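Local coordinates for protein glutamate--cysteine ligase GshA (Methylobacillus flagellatus KT, PDB 3K1T) that probably acts as a glutamate--cysteine ligase, joining glutamate to cysteine through a gamma-peptide bond, at residues A[178-190]-A[196-208]. Numbering follows the deposited sequence.
With SO4 (sulfate ion), chain E.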
ATOM      1  N   ASN A 178      17.024  -7.894  15.129  1.00 15.64           N
ATOM      2  CA  ASN A 178      17.994  -7.896  16.241  1.00 15.49           C
ATOM      3  C   ASN A 178      18.940  -6.729  15.891  1.00 15.21           C
ATOM      4  O   ASN A 178      19.518  -6.714  14.795  1.00 15.03           O
ATOM      5  CB  ASN A 178      18.736  -9.228  16.211  1.00 15.89           C
ATOM      6  CG  ASN A 178      19.791  -9.366  17.294  1.00 16.18           C
ATOM      7  OD1 ASN A 178      20.514  -8.402  17.621  1.00 17.39           O
ATOM      8  ND2 ASN A 178      19.880 -10.568  17.868  1.00 17.53           N
ATOM      9  N   ASP A 179      19.049  -5.733  16.757  1.00 15.79           N
ATOM     10  CA  ASP A 179      19.773  -4.533  16.394  1.00 16.79           C
ATOM     11  C   ASP A 179      21.308  -4.686  16.440  1.00 16.59           C
ATOM     12  O   ASP A 179      22.029  -3.776  16.025  1.00 17.59           O
ATOM     13  CB  ASP A 179      19.301  -3.306  17.214  1.00 17.89           C
ATOM     14  CG  ASP A 179      19.710  -3.348  18.655  1.00 19.84           C
ATOM     15  OD1 ASP A 179      20.563  -4.164  19.066  1.00 21.57           O
ATOM     16  OD2 ASP A 179      19.136  -2.539  19.392  1.00 25.34           O
ATOM     17  N   LEU A 180      21.810  -5.827  16.908  1.00 16.66           N
ATOM     18  CA  LEU A 180      23.259  -6.111  16.889  1.00 16.08           C
ATOM     19  C   LEU A 180      24.089  -4.969  17.568  1.00 17.26           C
ATOM     20  O   LEU A 180      25.266  -4.742  17.239  1.00 16.94           O
ATOM     21  CB  LEU A 180      23.743  -6.402  15.463  1.00 16.47           C
ATOM     22  CG  LEU A 180      23.066  -7.573  14.691  1.00 14.62           C
ATOM     23  CD1 LEU A 180      23.653  -7.812  13.328  1.00 14.72           C
ATOM     24  CD2 LEU A 180      23.086  -8.875  15.510  1.00 16.59           C
ATOM     25  N   SER A 181      23.491  -4.319  18.561  1.00 18.13           N
ATOM     26  CA  SER A 181      24.147  -3.201  19.248  1.00 19.33           C
ATOM     27  C   SER A 181      25.359  -3.656  20.082  1.00 19.12           C
ATOM     28  O   SER A 181      26.244  -2.852  20.403  1.00 18.40           O
ATOM     29  CB  SER A 181      23.146  -2.461  20.131  1.00 19.92           C
ATOM     30  OG  SER A 181      22.587  -3.345  21.081  1.00 22.09           O
ATOM     31  N   GLY A 182      25.376  -4.943  20.435  1.00 19.24           N
ATOM     32  CA  GLY A 182      26.516  -5.581  21.057  1.00 19.68           C
ATOM     33  C   GLY A 182      27.658  -5.948  20.117  1.00 19.62           C
ATOM     34  O   GLY A 182      28.673  -6.477  20.576  1.00 20.99           O
ATOM     35  N   GLY A 183      27.527  -5.628  18.836  1.00 18.01           N
ATOM     36  CA  GLY A 183      28.502  -5.974  17.801  1.00 17.81           C
ATOM     37  C   GLY A 183      27.955  -7.025  16.829  1.00 17.27           C
ATOM     38  O   GLY A 183      27.192  -7.918  17.239  1.00 17.72           O
ATOM     39  N   ILE A 184      28.297  -6.898  15.548  1.00 16.89           N
ATOM     40  CA  ILE A 184      27.939  -7.907  14.565  1.00 16.13           C
ATOM     41  C   ILE A 184      28.766  -9.184  14.817  1.00 15.54           C
ATOM     42  O   ILE A 184      29.993  -9.166  14.731  1.00 14.82           O
ATOM     43  CB  ILE A 184      28.156  -7.434  13.121  1.00 16.87           C
ATOM     44  CG1 ILE A 184      27.361  -6.138  12.833  1.00 21.23           C
ATOM     45  CG2 ILE A 184      27.715  -8.529  12.125  1.00 16.37           C
ATOM     46  CD1 ILE A 184      27.612  -5.627  11.397  1.00 21.01           C
ATOM     47  N   PRO A 185      28.102 -10.302  15.142  1.00 14.54           N
ATOM     48  CA  PRO A 185      28.838 -11.549  15.395  1.00 14.18           C
ATOM     49  C   PRO A 185      29.576 -11.991  14.171  1.00 12.96           C
ATOM     50  O   PRO A 185      29.086 -11.827  13.051  1.00 13.37           O
ATOM     51  CB  PRO A 185      27.732 -12.577  15.725  1.00 14.89           C
ATOM     52  CG  PRO A 185      26.501 -11.809  15.871  1.00 16.00           C
ATOM     53  CD  PRO A 185      26.651 -10.460  15.311  1.00 15.43           C
ATOM     54  N   ASP A 186      30.728 -12.618  14.363  1.00 12.95           N
ATOM     55  CA  ASP A 186      31.516 -13.117  13.243  1.00 11.83           C
ATOM     56  C   ASP A 186      30.742 -14.071  12.299  1.00 12.01           C
ATOM     57  O   ASP A 186      30.934 -14.017  11.080  1.00 12.20           O
ATOM     58  CB  ASP A 186      32.834 -13.744  13.759  1.00 13.01           C
ATOM     59  CG  ASP A 186      33.938 -13.782  12.691  1.00 15.11           C
ATOM     60  OD1 ASP A 186      33.935 -12.901  11.798  1.00 14.85           O
ATOM     61  OD2 ASP A 186      34.792 -14.704  12.741  1.00 13.03           O
ATOM     62  N   ILE A 187      29.821 -14.864  12.846  1.00 11.94           N
ATOM     63  CA  ILE A 187      28.991 -15.766  12.042  1.00 11.84           C
ATOM     64  C   ILE A 187      28.112 -15.030  11.003  1.00 12.25           C
ATOM     65  O   ILE A 187      27.725 -15.625   9.984  1.00 12.55           O
ATOM     66  CB  ILE A 187      28.138 -16.722  12.941  1.00 11.51           C
ATOM     67  CG1 ILE A 187      27.619 -17.936  12.124  1.00 12.87           C
ATOM     68  CG2 ILE A 187      26.966 -15.985  13.641  1.00  9.63           C
ATOM     69  CD1 ILE A 187      26.952 -19.035  13.008  1.00 11.47           C
ATOM     70  N   LEU A 188      27.841 -13.755  11.231  1.00 11.98           N
ATOM     71  CA  LEU A 188      27.075 -12.945  10.274  1.00 13.32           C
ATOM     72  C   LEU A 188      27.946 -12.120   9.312  1.00 14.30           C
ATOM     73  O   LEU A 188      27.392 -11.356   8.497  1.00 15.50           O
ATOM     74  CB  LEU A 188      26.105 -12.000  11.008  1.00 12.77           C
ATOM     75  CG  LEU A 188      25.020 -12.624  11.885  1.00 16.07           C
ATOM     76  CD1 LEU A 188      23.972 -11.578  12.407  1.00 14.75           C
ATOM     77  CD2 LEU A 188      24.362 -13.797  11.208  1.00 18.13           C
ATOM     78  N   GLN A 189      29.275 -12.272   9.386  1.00 13.06           N
ATOM     79  CA  GLN A 189      30.183 -11.487   8.545  1.00 13.51           C
ATOM     80  C   GLN A 189      30.682 -12.268   7.318  1.00 13.80           C
ATOM     81  O   GLN A 189      30.961 -13.471   7.387  1.00 13.60           O
ATOM     82  CB  GLN A 189      31.379 -11.007   9.367  1.00 13.38           C
ATOM     83  CG  GLN A 189      30.979 -10.081  10.518  1.00 14.40           C
ATOM     84  CD  GLN A 189      32.163  -9.574  11.317  1.00 16.94           C
ATOM     85  OE1 GLN A 189      33.242  -9.360  10.751  1.00 18.35           O
ATOM     86  NE2 GLN A 189      31.964  -9.329  12.636  1.00 15.00           N
ATOM     87  N   GLY A 190      30.813 -11.572   6.195  1.00 14.04           N
ATOM     88  CA  GLY A 190      31.340 -12.162   4.967  1.00 14.58           C
ATOM     89  C   GLY A 190      30.411 -13.172   4.322  1.00 15.04           C
ATOM     90  O   GLY A 190      30.872 -14.129   3.686  1.00 14.88           O
ATOM     91  N   ILE A 196      19.475  -7.337   5.853  1.00 14.54           N
ATOM     92  CA  ILE A 196      18.510  -6.245   5.802  1.00 15.16           C
ATOM     93  C   ILE A 196      18.236  -5.781   7.226  1.00 15.54           C
ATOM     94  O   ILE A 196      17.718  -6.537   8.039  1.00 16.45           O
ATOM     95  CB  ILE A 196      17.174  -6.668   5.153  1.00 15.91           C
ATOM     96  CG1 ILE A 196      17.402  -7.235   3.740  1.00 16.94           C
ATOM     97  CG2 ILE A 196      16.169  -5.455   5.173  1.00 13.95           C
ATOM     98  CD1 ILE A 196      16.264  -8.093   3.177  1.00 19.25           C
ATOM     99  N   PRO A 197      18.611  -4.549   7.573  1.00 17.03           N
ATOM    100  CA  PRO A 197      19.388  -3.576   6.822  1.00 18.45           C
ATOM    101  C   PRO A 197      20.820  -4.084   6.592  1.00 18.78           C
ATOM    102  O   PRO A 197      21.274  -4.960   7.322  1.00 17.19           O
ATOM    103  CB  PRO A 197      19.400  -2.354   7.748  1.00 18.45           C
ATOM    104  CG  PRO A 197      19.123  -2.861   9.081  1.00 18.69           C
ATOM    105  CD  PRO A 197      18.307  -4.081   8.945  1.00 16.56           C
ATOM    106  N   PRO A 198      21.534  -3.533   5.586  1.00 20.88           N
ATOM    107  CA  PRO A 198      22.817  -4.130   5.291  1.00 21.60           C
ATOM    108  C   PRO A 198      23.938  -3.594   6.190  1.00 23.46           C
ATOM    109  O   PRO A 198      24.711  -2.741   5.763  1.00 24.41           O
ATOM    110  CB  PRO A 198      23.036  -3.769   3.819  1.00 22.51           C
ATOM    111  CG  PRO A 198      22.326  -2.466   3.649  1.00 22.11           C
ATOM    112  CD  PRO A 198      21.086  -2.613   4.522  1.00 21.94           C
ATOM    113  N   LEU A 199      24.063  -4.152   7.387  1.00 23.98           N
ATOM    114  CA  LEU A 199      25.069  -3.706   8.335  1.00 24.67           C
ATOM    115  C   LEU A 199      26.402  -4.413   8.050  1.00 26.29           C
ATOM    116  O   LEU A 199      26.434  -5.582   7.631  1.00 26.04           O
ATOM    117  CB  LEU A 199      24.628  -4.007   9.762  1.00 23.79           C
ATOM    118  CG  LEU A 199      23.201  -3.594  10.153  1.00 22.22           C
ATOM    119  CD1 LEU A 199      22.948  -4.000  11.606  1.00 19.93           C
ATOM    120  CD2 LEU A 199      22.970  -2.080   9.969  1.00 22.32           C
ATOM    121  N   HIS A 200      27.481  -3.695   8.341  1.00 27.72           N
ATOM    122  CA  HIS A 200      28.871  -4.183   8.251  1.00 28.89           C
ATOM    123  C   HIS A 200      29.612  -3.968   9.577  1.00 27.76           C
ATOM    124  O   HIS A 200      29.276  -3.026  10.314  1.00 25.90           O
ATOM    125  CB  HIS A 200      29.604  -3.373   7.181  1.00 30.11           C
ATOM    126  CG  HIS A 200      28.920  -3.411   5.854  1.00 35.00           C
ATOM    127  ND1 HIS A 200      29.009  -4.496   5.003  1.00 40.85           N
ATOM    128  CD2 HIS A 200      28.115  -2.513   5.241  1.00 39.62           C
ATOM    129  CE1 HIS A 200      28.280  -4.264   3.921  1.00 41.03           C
ATOM    130  NE2 HIS A 200      27.727  -3.069   4.042  1.00 41.60           N
ATOM    131  N   ALA A 201      30.614  -4.828   9.843  1.00 26.62           N
ATOM    132  CA  ALA A 201      31.487  -4.720  11.029  1.00 26.26           C
ATOM    133  C   ALA A 201      31.857  -3.238  11.204  1.00 24.57           C
ATOM    134  O   ALA A 201      32.235  -2.587  10.250  1.00 24.81           O
ATOM    135  CB  ALA A 201      32.776  -5.596  10.867  1.00 25.84           C
ATOM    136  N   GLY A 202      31.736  -2.721  12.412  1.00 23.39           N
ATOM    137  CA  GLY A 202      31.990  -1.301  12.669  1.00 22.32           C
ATOM    138  C   GLY A 202      30.677  -0.627  13.065  1.00 21.32           C
ATOM    139  O   GLY A 202      30.676   0.386  13.756  1.00 19.63           O
ATOM    140  N   TRP A 203      29.567  -1.207  12.590  1.00 20.30           N
ATOM    141  CA  TRP A 203      28.221  -0.700  12.876  1.00 19.87           C
ATOM    142  C   TRP A 203      28.065  -0.298  14.332  1.00 18.29           C
ATOM    143  O   TRP A 203      27.650   0.820  14.638  1.00 17.35           O
ATOM    144  CB  TRP A 203      27.202  -1.795  12.527  1.00 20.62           C
ATOM    145  CG  TRP A 203      25.872  -1.659  13.185  1.00 22.43           C
ATOM    146  CD1 TRP A 203      25.347  -2.468  14.179  1.00 25.19           C
ATOM    147  CD2 TRP A 203      24.911  -0.658  12.927  1.00 21.87           C
ATOM    148  NE1 TRP A 203      24.091  -2.020  14.524  1.00 26.89           N
ATOM    149  CE2 TRP A 203      23.805  -0.912  13.767  1.00 25.74           C
ATOM    150  CE3 TRP A 203      24.862   0.422  12.046  1.00 23.63           C
ATOM    151  CZ2 TRP A 203      22.679  -0.119  13.756  1.00 26.72           C
ATOM    152  CZ3 TRP A 203      23.750   1.203  12.037  1.00 24.30           C
ATOM    153  CH2 TRP A 203      22.671   0.936  12.871  1.00 26.33           C
ATOM    154  N   ALA A 204      28.422  -1.208  15.230  1.00 17.51           N
ATOM    155  CA  ALA A 204      28.090  -1.049  16.653  1.00 17.34           C
ATOM    156  C   ALA A 204      28.961  -0.005  17.374  1.00 16.95           C
ATOM    157  O   ALA A 204      28.622   0.413  18.482  1.00 15.89           O
ATOM    158  CB  ALA A 204      28.155  -2.421  17.393  1.00 17.69           C
ATOM    159  N   THR A 205      30.068   0.381  16.755  1.00 16.65           N
ATOM    160  CA  THR A 205      30.956   1.393  17.329  1.00 17.55           C
ATOM    161  C   THR A 205      31.004   2.629  16.421  1.00 17.40           C
ATOM    162  O   THR A 205      31.925   3.433  16.507  1.00 17.42           O
ATOM    163  CB  THR A 205      32.401   0.832  17.532  1.00 18.17           C
ATOM    164  OG1 THR A 205      32.845   0.279  16.299  1.00 18.91           O
ATOM    165  CG2 THR A 205      32.424  -0.241  18.597  1.00 18.86           C
ATOM    166  N   ARG A 206      30.004   2.789  15.564  1.00 17.08           N
ATOM    167  CA  ARG A 206      29.901   3.993  14.736  1.00 17.53           C
ATOM    168  C   ARG A 206      29.720   5.254  15.625  1.00 17.37           C
ATOM    169  O   ARG A 206      29.391   5.163  16.818  1.00 16.26           O
ATOM    170  CB  ARG A 206      28.715   3.863  13.781  1.00 18.44           C
ATOM    171  CG  ARG A 206      27.335   4.038  14.476  1.00 19.30           C
ATOM    172  CD  ARG A 206      26.137   3.653  13.598  1.00 22.08           C
ATOM    173  NE  ARG A 206      24.860   3.827  14.334  1.00 19.28           N
ATOM    174  CZ  ARG A 206      24.400   3.006  15.267  1.00 21.35           C
ATOM    175  NH1 ARG A 206      25.045   1.892  15.587  1.00 20.33           N
ATOM    176  NH2 ARG A 206      23.261   3.272  15.895  1.00 20.28           N
ATOM    177  N   ARG A 207      29.901   6.430  15.030  1.00 17.33           N
ATOM    178  CA  ARG A 207      29.749   7.670  15.784  1.00 17.61           C
ATOM    179  C   ARG A 207      28.266   7.996  15.800  1.00 16.84           C
ATOM    180  O   ARG A 207      27.684   8.431  14.789  1.00 17.03           O
ATOM    181  CB  ARG A 207      30.547   8.812  15.155  1.00 19.14           C
ATOM    182  CG  ARG A 207      30.508  10.083  16.016  1.00 20.93           C
ATOM    183  CD  ARG A 207      31.447  11.140  15.531  1.00 25.69           C
ATOM    184  NE  ARG A 207      31.155  11.525  14.153  1.00 29.60           N
ATOM    185  CZ  ARG A 207      31.833  12.454  13.475  1.00 35.88           C
ATOM    186  NH1 ARG A 207      32.840  13.098  14.052  1.00 37.56           N
ATOM    187  NH2 ARG A 207      31.515  12.739  12.210  1.00 35.18           N
ATOM    188  N   LYS A 208      27.643   7.763  16.929  1.00 16.76           N
ATOM    189  CA  LYS A 208      26.176   7.829  16.995  1.00 17.82           C
ATOM    190  C   LYS A 208      25.635   9.263  16.844  1.00 17.67           C
ATOM    191  O   LYS A 208      24.463   9.446  16.491  1.00 18.17           O
ATOM    192  CB  LYS A 208      25.684   7.135  18.277  1.00 18.02           C
ATOM    193  CG  LYS A 208      26.028   5.614  18.235  1.00 21.12           C
ATOM    194  CD  LYS A 208      25.383   4.777  19.330  1.00 26.39           C
ATOM    195  CE  LYS A 208      25.898   3.315  19.232  1.00 26.68           C
ATOM    196  NZ  LYS A 208      25.962   2.653  20.558  1.00 29.00           N
TER
HETATM  197  S   SO4 E 435      29.964  -8.193   5.167  0.50 41.38           S
HETATM  198  O1  SO4 E 435      28.579  -8.200   4.703  0.50 41.16           O
HETATM  199  O2  SO4 E 435      30.402  -6.802   5.339  0.50 40.63           O
HETATM  200  O3  SO4 E 435      30.100  -8.879   6.445  0.50 34.14           O
HETATM  201  O4  SO4 E 435      30.783  -8.804   4.132  0.50 39.84           O
HETATM  202  O   HOH W   1      26.230  -0.129  19.570  1.00 15.02           O
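Ile-184, Ala-204 and Trp-203 bury the most surface where the loop after strand 173-177 meets the loop leading to helix 210-226. With CG1 beside its backbone N (chi1 -57°), Ile-184 sends CD1 across to lie 3.8 Å from Leu-199 CB and 4.0 Å from Trp-203 CB. Ala-204 puts its CB against the type I turn from Leu-180 to Gly-183, 3.6 Å from Gly-183 N; that N-H is bonded within the turn to Leu-180 O, so the methyl meets it in van der Waals contact. The single direct hydrogen bond between the segments runs from Trp-203 NE1 to Asp-179 O (3.1 Å, N-H...O angle 158°). One face of the indole meets Leu-199 CD2, 3.7 Å above the ring plane, and both residues also touch Leu-420 of helix 398-421. The opposite face carries Arg-206 NH1 over its centre, a nitrogen that also donates to Trp-203 O. A phenylalanine in place of Trp-203 would probably leave Asp-179 O without this donor and Arg-206 with less aromatic surface. A water accepting from Lys-208 NZ lies near Ser-181 O and Ala-204 O, with more acceptors around it than protons, and a sulfate, probably from the crystallisation liquor, joins Gly-190 N to His-200 ND1. With methyls laid against side chains and turn backbone, the contact probably rests on van der Waals packing, the indole N-H anchoring Asp-179 O.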